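Local structure of lipoteichoic acid primase (Listeria monocytogenes, 4UOP) at residues 148-153 with 213-218; 41-46 with 368-373; 70-75 with 299-304. The protein is a lipoteichoic acid primase whose extracellular catalytic domain has the sulfatase-family alpha/beta fold and holds a magnesium ion. All coordinates share one frame; numbering follows the deposited sequence.

Contact 1. Residues 148-153 with 213-218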
loop_
_atom_site.group_PDB
_atom_site.type_symbol
_atom_site.label_atom_id
_atom_site.label_comp_id
_atom_site.label_asym_id
_atom_site.label_seq_id
_atom_site.Cartn_x
_atom_site.Cartn_y
_atom_site.Cartn_z
ATOM N N TYR B 148 -6.172 -24.279 -25.438
ATOM C CA TYR B 148 -7.172 -23.255 -25.134
ATOM C C TYR B 148 -6.741 -21.935 -25.767
ATOM O O TYR B 148 -5.573 -21.561 -25.691
ATOM C CB TYR B 148 -7.331 -23.044 -23.621
ATOM C CG TYR B 148 -8.012 -24.186 -22.887
ATOM C CD1 TYR B 148 -7.359 -25.379 -22.646
ATOM C CD2 TYR B 148 -9.317 -24.067 -22.441
ATOM C CE1 TYR B 148 -7.992 -26.441 -21.995
ATOM C CE2 TYR B 148 -9.954 -25.105 -21.777
ATOM C CZ TYR B 148 -9.289 -26.297 -21.561
ATOM O OH TYR B 148 -9.919 -27.339 -20.919
ATOM N N LYS B 149 -7.688 -21.242 -26.390
ATOM C CA LYS B 149 -7.548 -19.823 -26.690
ATOM C C LYS B 149 -8.057 -19.083 -25.456
ATOM O O LYS B 149 -9.041 -19.497 -24.859
ATOM C CB LYS B 149 -8.377 -19.427 -27.909
ATOM C CG LYS B 149 -7.852 -19.987 -29.226
ATOM C CD LYS B 149 -6.516 -19.383 -29.584
ATOM C CE LYS B 149 -6.049 -19.826 -30.962
ATOM N NZ LYS B 149 -4.753 -19.168 -31.273
ATOM N N THR B 150 -7.357 -18.022 -25.062
ATOM C CA THR B 150 -7.595 -17.372 -23.784
ATOM C C THR B 150 -7.900 -15.891 -24.000
ATOM O O THR B 150 -7.272 -15.228 -24.842
ATOM C CB THR B 150 -6.396 -17.562 -22.831
ATOM O OG1 THR B 150 -5.235 -16.923 -23.361
ATOM C CG2 THR B 150 -6.090 -19.057 -22.634
ATOM N N ALA B 151 -8.890 -15.380 -23.278
ATOM C CA ALA B 151 -9.273 -13.975 -23.410
ATOM C C ALA B 151 -9.798 -13.460 -22.089
ATOM O O ALA B 151 -10.371 -14.215 -21.300
ATOM C CB ALA B 151 -10.322 -13.786 -24.501
ATOM N N THR B 152 -9.621 -12.161 -21.868
ATOM C CA THR B 152 -10.262 -11.510 -20.734
ATOM C C THR B 152 -11.088 -10.323 -21.225
ATOM O O THR B 152 -10.725 -9.688 -22.221
ATOM C CB THR B 152 -9.213 -11.113 -19.677
ATOM O OG1 THR B 152 -9.847 -10.587 -18.499
ATOM C CG2 THR B 152 -8.211 -10.131 -20.248
ATOM N N PHE B 153 -12.192 -10.056 -20.520
ATOM C CA PHE B 153 -13.207 -9.078 -20.908
ATOM C C PHE B 153 -13.486 -8.146 -19.739
ATOM O O PHE B 153 -13.773 -8.595 -18.637
ATOM C CB PHE B 153 -14.532 -9.778 -21.246
ATOM C CG PHE B 153 -14.464 -10.742 -22.410
ATOM C CD1 PHE B 153 -13.957 -12.036 -22.240
ATOM C CD2 PHE B 153 -14.926 -10.380 -23.655
ATOM C CE1 PHE B 153 -13.931 -12.933 -23.292
ATOM C CE2 PHE B 153 -14.876 -11.274 -24.721
ATOM C CZ PHE B 153 -14.380 -12.550 -24.537
ATOM N N LYS B 213 -11.587 -24.907 -27.910
ATOM C CA LYS B 213 -11.630 -24.836 -26.455
ATOM C C LYS B 213 -11.186 -23.436 -26.058
ATOM O O LYS B 213 -10.212 -22.912 -26.623
ATOM C CB LYS B 213 -10.685 -25.844 -25.823
ATOM C CG LYS B 213 -11.105 -27.297 -25.935
ATOM C CD LYS B 213 -10.234 -28.172 -25.051
ATOM C CE LYS B 213 -8.761 -27.876 -25.257
ATOM N NZ LYS B 213 -7.890 -28.951 -24.724
ATOM N N PHE B 214 -11.882 -22.836 -25.091
ATOM C CA PHE B 214 -11.569 -21.474 -24.688
ATOM C C PHE B 214 -11.596 -21.311 -23.169
ATOM O O PHE B 214 -12.289 -22.049 -22.453
ATOM C CB PHE B 214 -12.533 -20.473 -25.356
ATOM C CG PHE B 214 -13.979 -20.655 -24.966
ATOM C CD1 PHE B 214 -14.489 -20.056 -23.835
ATOM C CD2 PHE B 214 -14.828 -21.437 -25.740
ATOM C CE1 PHE B 214 -15.814 -20.222 -23.477
ATOM C CE2 PHE B 214 -16.145 -21.605 -25.393
ATOM C CZ PHE B 214 -16.647 -21.005 -24.250
ATOM N N TYR B 215 -10.794 -20.362 -22.705
ATOM C CA TYR B 215 -10.871 -19.821 -21.363
ATOM C C TYR B 215 -11.243 -18.359 -21.516
ATOM O O TYR B 215 -10.515 -17.590 -22.164
ATOM C CB TYR B 215 -9.528 -19.985 -20.630
ATOM C CG TYR B 215 -9.312 -19.109 -19.407
ATOM C CD1 TYR B 215 -10.356 -18.790 -18.547
ATOM C CD2 TYR B 215 -8.038 -18.634 -19.094
ATOM C CE1 TYR B 215 -10.152 -17.992 -17.419
ATOM C CE2 TYR B 215 -7.817 -17.862 -17.966
ATOM C CZ TYR B 215 -8.885 -17.519 -17.148
ATOM O OH TYR B 215 -8.667 -16.739 -16.035
ATOM N N ALA B 216 -12.389 -17.984 -20.954
ATOM C CA ALA B 216 -12.825 -16.589 -20.911
ATOM C C ALA B 216 -12.898 -16.110 -19.461
ATOM O O ALA B 216 -13.529 -16.762 -18.616
ATOM C CB ALA B 216 -14.174 -16.461 -21.581
ATOM N N GLN B 217 -12.214 -15.006 -19.166
ATOM C CA GLN B 217 -12.272 -14.350 -17.851
ATOM C C GLN B 217 -13.037 -13.034 -18.012
ATOM O O GLN B 217 -12.626 -12.196 -18.799
ATOM C CB GLN B 217 -10.875 -14.051 -17.341
ATOM C CG GLN B 217 -10.845 -13.311 -16.019
ATOM C CD GLN B 217 -10.858 -14.207 -14.798
ATOM O OE1 GLN B 217 -10.482 -15.389 -14.859
ATOM N NE2 GLN B 217 -11.224 -13.631 -13.654
ATOM N N LEU B 218 -14.143 -12.890 -17.296
ATOM C CA LEU B 218 -14.958 -11.690 -17.348
ATOM C C LEU B 218 -14.860 -10.976 -16.009
ATOM O O LEU B 218 -14.983 -11.608 -14.946
ATOM C CB LEU B 218 -16.411 -12.036 -17.660
ATOM C CG LEU B 218 -16.690 -12.614 -19.046
ATOM C CD1 LEU B 218 -16.439 -14.106 -19.086
ATOM C CD2 LEU B 218 -18.128 -12.363 -19.473
#

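Contact 2. Residues 41-46 with 368-373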
loop_
_atom_site.group_PDB
_atom_site.type_symbol
_atom_site.label_atom_id
_atom_site.label_comp_id
_atom_site.label_asym_id
_atom_site.label_seq_id
_atom_site.Cartn_x
_atom_site.Cartn_y
_atom_site.Cartn_z
ATOM N N LYS B 41 4.472 -24.426 2.625
ATOM C CA LYS B 41 3.063 -24.207 2.968
ATOM C C LYS B 41 2.555 -25.293 3.912
ATOM O O LYS B 41 1.796 -25.020 4.827
ATOM C CB LYS B 41 2.184 -24.137 1.717
ATOM C CG LYS B 41 0.763 -23.651 2.023
ATOM C CD LYS B 41 -0.003 -23.303 0.765
ATOM C CE LYS B 41 -1.337 -22.618 1.078
ATOM N NZ LYS B 41 -2.105 -22.371 -0.183
ATOM N N GLY B 42 3.000 -26.524 3.690
ATOM C CA GLY B 42 2.716 -27.612 4.601
ATOM C C GLY B 42 1.286 -28.103 4.589
ATOM O O GLY B 42 0.852 -28.711 5.548
ATOM N N VAL B 43 0.542 -27.834 3.516
ATOM C CA VAL B 43 -0.824 -28.336 3.409
ATOM C C VAL B 43 -0.775 -29.669 2.676
ATOM O O VAL B 43 -0.137 -29.778 1.641
ATOM C CB VAL B 43 -1.740 -27.350 2.652
ATOM C CG1 VAL B 43 -3.096 -27.973 2.399
ATOM C CG2 VAL B 43 -1.888 -26.073 3.455
ATOM N N SER B 44 -1.450 -30.676 3.215
ATOM C CA SER B 44 -1.381 -32.010 2.651
ATOM C C SER B 44 -2.379 -32.110 1.491
ATOM O O SER B 44 -3.577 -31.892 1.684
ATOM C CB SER B 44 -1.675 -33.050 3.739
ATOM O OG SER B 44 -1.607 -34.363 3.215
ATOM N N VAL B 45 -1.877 -32.439 0.302
ATOM C CA VAL B 45 -2.708 -32.569 -0.898
ATOM C C VAL B 45 -2.642 -34.003 -1.409
ATOM O O VAL B 45 -1.568 -34.552 -1.543
ATOM C CB VAL B 45 -2.238 -31.610 -2.009
ATOM C CG1 VAL B 45 -3.202 -31.611 -3.194
ATOM C CG2 VAL B 45 -2.089 -30.206 -1.457
ATOM N N LYS B 46 -3.787 -34.595 -1.712
ATOM C CA LYS B 46 -3.823 -35.995 -2.155
ATOM C C LYS B 46 -2.943 -36.224 -3.380
ATOM O O LYS B 46 -3.065 -35.509 -4.365
ATOM C CB LYS B 46 -5.255 -36.415 -2.468
ATOM C CG LYS B 46 -6.188 -36.382 -1.274
ATOM C CD LYS B 46 -7.557 -36.962 -1.608
ATOM C CE LYS B 46 -7.480 -38.446 -1.923
ATOM N NZ LYS B 46 -8.808 -39.109 -1.791
ATOM N N ASN B 368 -6.757 -29.136 5.121
ATOM C CA ASN B 368 -6.155 -28.272 6.125
ATOM C C ASN B 368 -5.555 -27.014 5.499
ATOM O O ASN B 368 -4.579 -26.467 5.992
ATOM C CB ASN B 368 -5.093 -29.044 6.944
ATOM C CG ASN B 368 -3.998 -29.661 6.078
ATOM O OD1 ASN B 368 -4.161 -29.837 4.867
ATOM N ND2 ASN B 368 -2.880 -30.026 6.709
ATOM N N ASN B 369 -6.145 -26.548 4.402
ATOM C CA ASN B 369 -5.638 -25.346 3.737
ATOM C C ASN B 369 -5.801 -24.117 4.638
ATOM O O ASN B 369 -6.633 -24.105 5.546
ATOM C CB ASN B 369 -6.332 -25.151 2.390
ATOM C CG ASN B 369 -5.667 -24.098 1.529
ATOM O OD1 ASN B 369 -4.449 -23.931 1.544
ATOM N ND2 ASN B 369 -6.472 -23.388 0.758
ATOM N N TYR B 370 -4.945 -23.125 4.439
ATOM C CA TYR B 370 -5.083 -21.852 5.127
ATOM C C TYR B 370 -4.682 -20.741 4.179
ATOM O O TYR B 370 -4.069 -20.996 3.154
ATOM C CB TYR B 370 -4.252 -21.824 6.415
ATOM C CG TYR B 370 -2.776 -22.005 6.205
ATOM C CD1 TYR B 370 -2.229 -23.277 6.088
ATOM C CD2 TYR B 370 -1.928 -20.914 6.126
ATOM C CE1 TYR B 370 -0.888 -23.453 5.876
ATOM C CE2 TYR B 370 -0.567 -21.087 5.925
ATOM C CZ TYR B 370 -0.061 -22.361 5.809
ATOM O OH TYR B 370 1.283 -22.556 5.614
ATOM N N VAL B 371 -5.055 -19.515 4.512
ATOM C CA VAL B 371 -4.862 -18.388 3.612
ATOM C C VAL B 371 -4.116 -17.254 4.301
ATOM O O VAL B 371 -4.705 -16.550 5.139
ATOM C CB VAL B 371 -6.221 -17.851 3.101
ATOM C CG1 VAL B 371 -5.991 -16.781 2.066
ATOM C CG2 VAL B 371 -7.063 -18.982 2.525
ATOM N N PRO B 372 -2.821 -17.064 3.958
ATOM C CA PRO B 372 -2.072 -15.903 4.425
ATOM C C PRO B 372 -2.660 -14.580 3.921
ATOM O O PRO B 372 -3.139 -14.519 2.788
ATOM C CB PRO B 372 -0.680 -16.125 3.831
ATOM C CG PRO B 372 -0.591 -17.596 3.644
ATOM C CD PRO B 372 -1.960 -17.992 3.202
ATOM N N GLU B 373 -2.584 -13.537 4.751
ATOM C CA GLU B 373 -3.052 -12.204 4.382
ATOM C C GLU B 373 -1.976 -11.176 4.650
ATOM O O GLU B 373 -1.108 -11.393 5.482
ATOM C CB GLU B 373 -4.310 -11.862 5.174
ATOM C CG GLU B 373 -5.479 -12.794 4.888
ATOM C CD GLU B 373 -6.132 -12.563 3.541
ATOM O OE1 GLU B 373 -5.869 -11.531 2.897
ATOM O OE2 GLU B 373 -6.927 -13.423 3.121
HETATM O O HOH W 1 -5.440 -32.412 3.704
#

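Contact 3. Residues 70-75 with 299-304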
loop_
_atom_site.group_PDB
_atom_site.type_symbol
_atom_site.label_atom_id
_atom_site.label_comp_id
_atom_site.label_asym_id
_atom_site.label_seq_id
_atom_site.Cartn_x
_atom_site.Cartn_y
_atom_site.Cartn_z
ATOM N N ARG B 70 -19.442 -12.373 0.959
ATOM C CA ARG B 70 -20.323 -13.461 1.358
ATOM C C ARG B 70 -21.361 -13.067 2.401
ATOM O O ARG B 70 -22.493 -13.551 2.335
ATOM C CB ARG B 70 -19.523 -14.674 1.843
ATOM C CG ARG B 70 -20.356 -15.935 2.021
ATOM C CD ARG B 70 -21.178 -16.244 0.788
ATOM N NE ARG B 70 -21.777 -17.577 0.785
ATOM C CZ ARG B 70 -22.828 -17.939 0.041
ATOM N NH1 ARG B 70 -23.467 -17.050 -0.730
ATOM N NH2 ARG B 70 -23.262 -19.198 0.081
ATOM N N ASN B 71 -20.998 -12.208 3.354
ATOM C CA ASN B 71 -21.954 -11.814 4.407
ATOM C C ASN B 71 -23.010 -10.804 3.939
ATOM O O ASN B 71 -23.912 -10.426 4.706
ATOM C CB ASN B 71 -21.248 -11.367 5.691
ATOM C CG ASN B 71 -20.428 -10.103 5.542
ATOM O OD1 ASN B 71 -20.547 -9.349 4.580
ATOM N ND2 ASN B 71 -19.594 -9.850 6.534
ATOM N N LEU B 72 -22.920 -10.382 2.684
ATOM C CA LEU B 72 -24.007 -9.615 2.057
ATOM C C LEU B 72 -24.520 -10.292 0.787
ATOM O O LEU B 72 -24.847 -9.637 -0.191
ATOM C CB LEU B 72 -23.540 -8.184 1.779
ATOM C CG LEU B 72 -23.151 -7.378 3.026
ATOM C CD1 LEU B 72 -22.514 -6.060 2.627
ATOM C CD2 LEU B 72 -24.357 -7.120 3.925
ATOM N N THR B 73 -24.541 -11.614 0.791
ATOM C CA THR B 73 -25.206 -12.389 -0.230
ATOM C C THR B 73 -26.207 -13.285 0.466
ATOM O O THR B 73 -26.145 -13.465 1.683
ATOM C CB THR B 73 -24.238 -13.252 -1.055
ATOM O OG1 THR B 73 -23.637 -14.233 -0.206
ATOM C CG2 THR B 73 -23.166 -12.394 -1.715
ATOM N N ASN B 74 -27.146 -13.838 -0.299
ATOM C CA ASN B 74 -28.227 -14.647 0.268
ATOM C C ASN B 74 -28.968 -13.895 1.376
ATOM O O ASN B 74 -29.267 -14.439 2.445
ATOM C CB ASN B 74 -27.697 -16.010 0.750
ATOM C CG ASN B 74 -28.706 -17.134 0.538
ATOM O OD1 ASN B 74 -29.915 -16.913 0.600
ATOM N ND2 ASN B 74 -28.213 -18.341 0.263
ATOM N N VAL B 75 -29.241 -12.629 1.096
ATOM C CA VAL B 75 -29.940 -11.720 1.993
ATOM C C VAL B 75 -31.294 -11.413 1.371
ATOM O O VAL B 75 -31.413 -11.348 0.152
ATOM C CB VAL B 75 -29.108 -10.419 2.176
ATOM C CG1 VAL B 75 -29.973 -9.234 2.578
ATOM C CG2 VAL B 75 -27.997 -10.646 3.201
ATOM N N LYS B 299 -28.675 -5.400 11.127
ATOM C CA LYS B 299 -29.611 -6.532 10.973
ATOM C C LYS B 299 -29.707 -7.104 9.543
ATOM O O LYS B 299 -30.275 -8.184 9.348
ATOM C CB LYS B 299 -31.012 -6.155 11.441
ATOM C CG LYS B 299 -31.729 -5.169 10.536
ATOM C CD LYS B 299 -33.188 -5.003 10.954
ATOM C CE LYS B 299 -33.867 -3.902 10.168
ATOM N NZ LYS B 299 -33.387 -2.544 10.558
ATOM N N TYR B 300 -29.186 -6.372 8.555
ATOM C CA TYR B 300 -29.203 -6.817 7.170
ATOM C C TYR B 300 -28.061 -7.757 6.812
ATOM O O TYR B 300 -28.117 -8.424 5.773
ATOM C CB TYR B 300 -29.208 -5.616 6.232
ATOM C CG TYR B 300 -30.457 -4.779 6.395
ATOM C CD1 TYR B 300 -31.710 -5.309 6.096
ATOM C CD2 TYR B 300 -30.390 -3.476 6.865
ATOM C CE1 TYR B 300 -32.865 -4.556 6.254
ATOM C CE2 TYR B 300 -31.536 -2.722 7.026
ATOM C CZ TYR B 300 -32.766 -3.272 6.716
ATOM O OH TYR B 300 -33.917 -2.535 6.866
ATOM N N VAL B 301 -27.036 -7.788 7.654
ATOM C CA VAL B 301 -25.857 -8.603 7.399
ATOM C C VAL B 301 -26.245 -10.050 7.618
ATOM O O VAL B 301 -26.942 -10.375 8.589
ATOM C CB VAL B 301 -24.697 -8.212 8.333
ATOM C CG1 VAL B 301 -23.473 -9.090 8.076
ATOM C CG2 VAL B 301 -24.345 -6.739 8.175
ATOM N N ASN B 302 -25.835 -10.920 6.708
ATOM C CA ASN B 302 -26.152 -12.336 6.811
ATOM C C ASN B 302 -25.262 -12.969 7.875
ATOM O O ASN B 302 -24.041 -12.940 7.755
ATOM C CB ASN B 302 -25.956 -13.017 5.456
ATOM C CG ASN B 302 -26.474 -14.446 5.419
ATOM O OD1 ASN B 302 -26.619 -15.106 6.441
ATOM N ND2 ASN B 302 -26.718 -14.937 4.224
ATOM N N ARG B 303 -25.887 -13.530 8.911
ATOM C CA ARG B 303 -25.158 -14.110 10.037
ATOM C C ARG B 303 -25.129 -15.624 9.984
ATOM O O ARG B 303 -24.585 -16.266 10.885
ATOM C CB ARG B 303 -25.809 -13.682 11.357
ATOM C CG ARG B 303 -25.915 -12.178 11.553
ATOM C CD ARG B 303 -24.559 -11.504 11.447
ATOM N NE ARG B 303 -24.628 -10.089 11.794
ATOM C CZ ARG B 303 -23.608 -9.237 11.732
ATOM N NH1 ARG B 303 -22.413 -9.652 11.330
ATOM N NH2 ARG B 303 -23.787 -7.956 12.055
ATOM N N SER B 304 -25.695 -16.213 8.939
ATOM C CA SER B 304 -25.916 -17.665 8.928
ATOM C C SER B 304 -24.609 -18.464 8.918
ATOM O O SER B 304 -24.566 -19.580 9.429
ATOM C CB SER B 304 -26.809 -18.068 7.755
ATOM O OG SER B 304 -26.158 -17.854 6.514
#

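Contact 1. Residues 148-153 with 213-218
Y148 and K213 meet near the N-terminal ends of two parallel strands: the lysine chain runs over one face of the phenol ring, with K213 CE 4.0 Å from the Y148 ring centroid and 26° off its normal, a CH-pi contact. CB and CD of K213 each come near the ring, and the bend at chi3 (-49°) lays CE over the face, offset toward CE1. At the ring edge lie the carbonyl carbon of F214 and the N of Y215. K149 N donates to K213 O at 3.0 Å and K149 O accepts from Y215 N at 2.9 Å; A151 repeats this with Y215 O and Q217 N, and F153 N closes on Q217 O at 2.8 Å. On the side of the sheet that carries F153, F153 CE1 lies 3.9 Å from A216 CB. On the other side T150 CG2 touches the edge of the Y215 ring, and Y215 OH donates to Q217 OE1 at 2.5 Å. Further out, Y148 OH bonds K58 O, K213 NZ bonds N146 O, and F153 stacks on Y176. The chemistry is that of the parallel part of a mixed sheet, largely buried: regular amide bonding between apolar packing of F153, A216 and L218 and a mixed aromatic and polar layer, with lysines at this end.

Contact 2. Residues 41-46 with 368-373
Y370 reaches across to K41 at the end of helix 34-41, and its side chain can be followed outward from CB. With chi1 at 61°, CG sits between the backbone N and the carbonyl carbon, and the ring heads for the other segment with N368 O at its edge. CD1 and CE1 pass V43 CG2, the closer pair being Y370 CE1 and V43 CG2 at 3.7 Å. CZ lies near K41 CG, and at the tip Y370 OH donates to K41 O at 2.6 Å, in the carbonyl plane and on a lone pair. That bond takes up a carbonyl from the last turn of the helix, just before G42 leaves it with positive phi. The K41 chain runs extended in the opposite direction past the tyrosine; its NZ, whose place is less certain, is directed to T361 OG1 and F359 O. Beyond V43, S44 N donates to N368 OD1 at 3.3 Å, also on a lone pair, and a water joins the same OD1 to S44 O. The contact thus ties the loop after helix 34-41 to the chain entering strand 371-373, an outermost strand of the five-stranded antiparallel sheet, with helix 412-433 packing on K41 through L424 and on Y370 through A420 and S421.

Contact 3. Residues 70-75 with 299-304
N71 and N302 join two loops of the sulfatase-family fold, one following strand 59-65 and the other strand 277-283, and an Asx turn at N302 shapes the second. At the start of the first loop, R70 shares in a tight turn: its O accepts from both T73 N and T73 OG1, which come from the same face of the carbonyl plane, while its NH1 donates back to T73 OG1. N71 O then takes the backbone N of N302 at 2.8 Å, with an N-H...O angle of 161°. N71 CB lies alongside V301 CG1, 4.0 Å away, and the two side chains point the same way; the N71 amide itself is bonded to Q69, D313 and D314. L72 starts out away from the partner loop, yet L72 CD2 comes back to V301 CG2 at 4.3 Å, and its other neighbours include L247, Y250 and F251 of helix 246-271. T73 O receives N302 ND2 at 3.0 Å, a bond lying in both the carbonyl plane and the amide plane. The O of N74 is nearly as close to that nitrogen, but the angle is too poor for a bond. N74 ND2 is bonded to Q90 OE1, and a pentaethylene glycol, probably from the crystallisation liquor, lies beside this asparagine. V75 CG2 packs against Y300 O and lies 3.9 Å from N302 CB. The N302 amide is set from its far end: N302 OD1 accepts from S304 N at 2.9 Å and S304 OG at 2.8 Å, both from one face of the carbonyl plane.

In the fold
Along the chain the contacts are nested: contact 2, from 41-46 to 368-373, encloses contact 3, which in turn encloses contact 1. Contacts 1 and 3 both belong to the sulfatase-family part of the chain and lie on opposite sides of the chain's centre, with their own centres about 32 Å apart. Both are tied to the mixed sheet, contact 1 within it through strands 149-153 and 214-219, contact 3 in loops that follow strands 59-65 and 277-283. Contact 2 instead involves the antiparallel sheet; its centre is about 28 Å from that of contact 1 and about 27 Å from that of contact 3. None touches another; the side chains of Q217 in contact 1 and L72 in contact 3 lie about 11 Å and 14 Å from the magnesium ion.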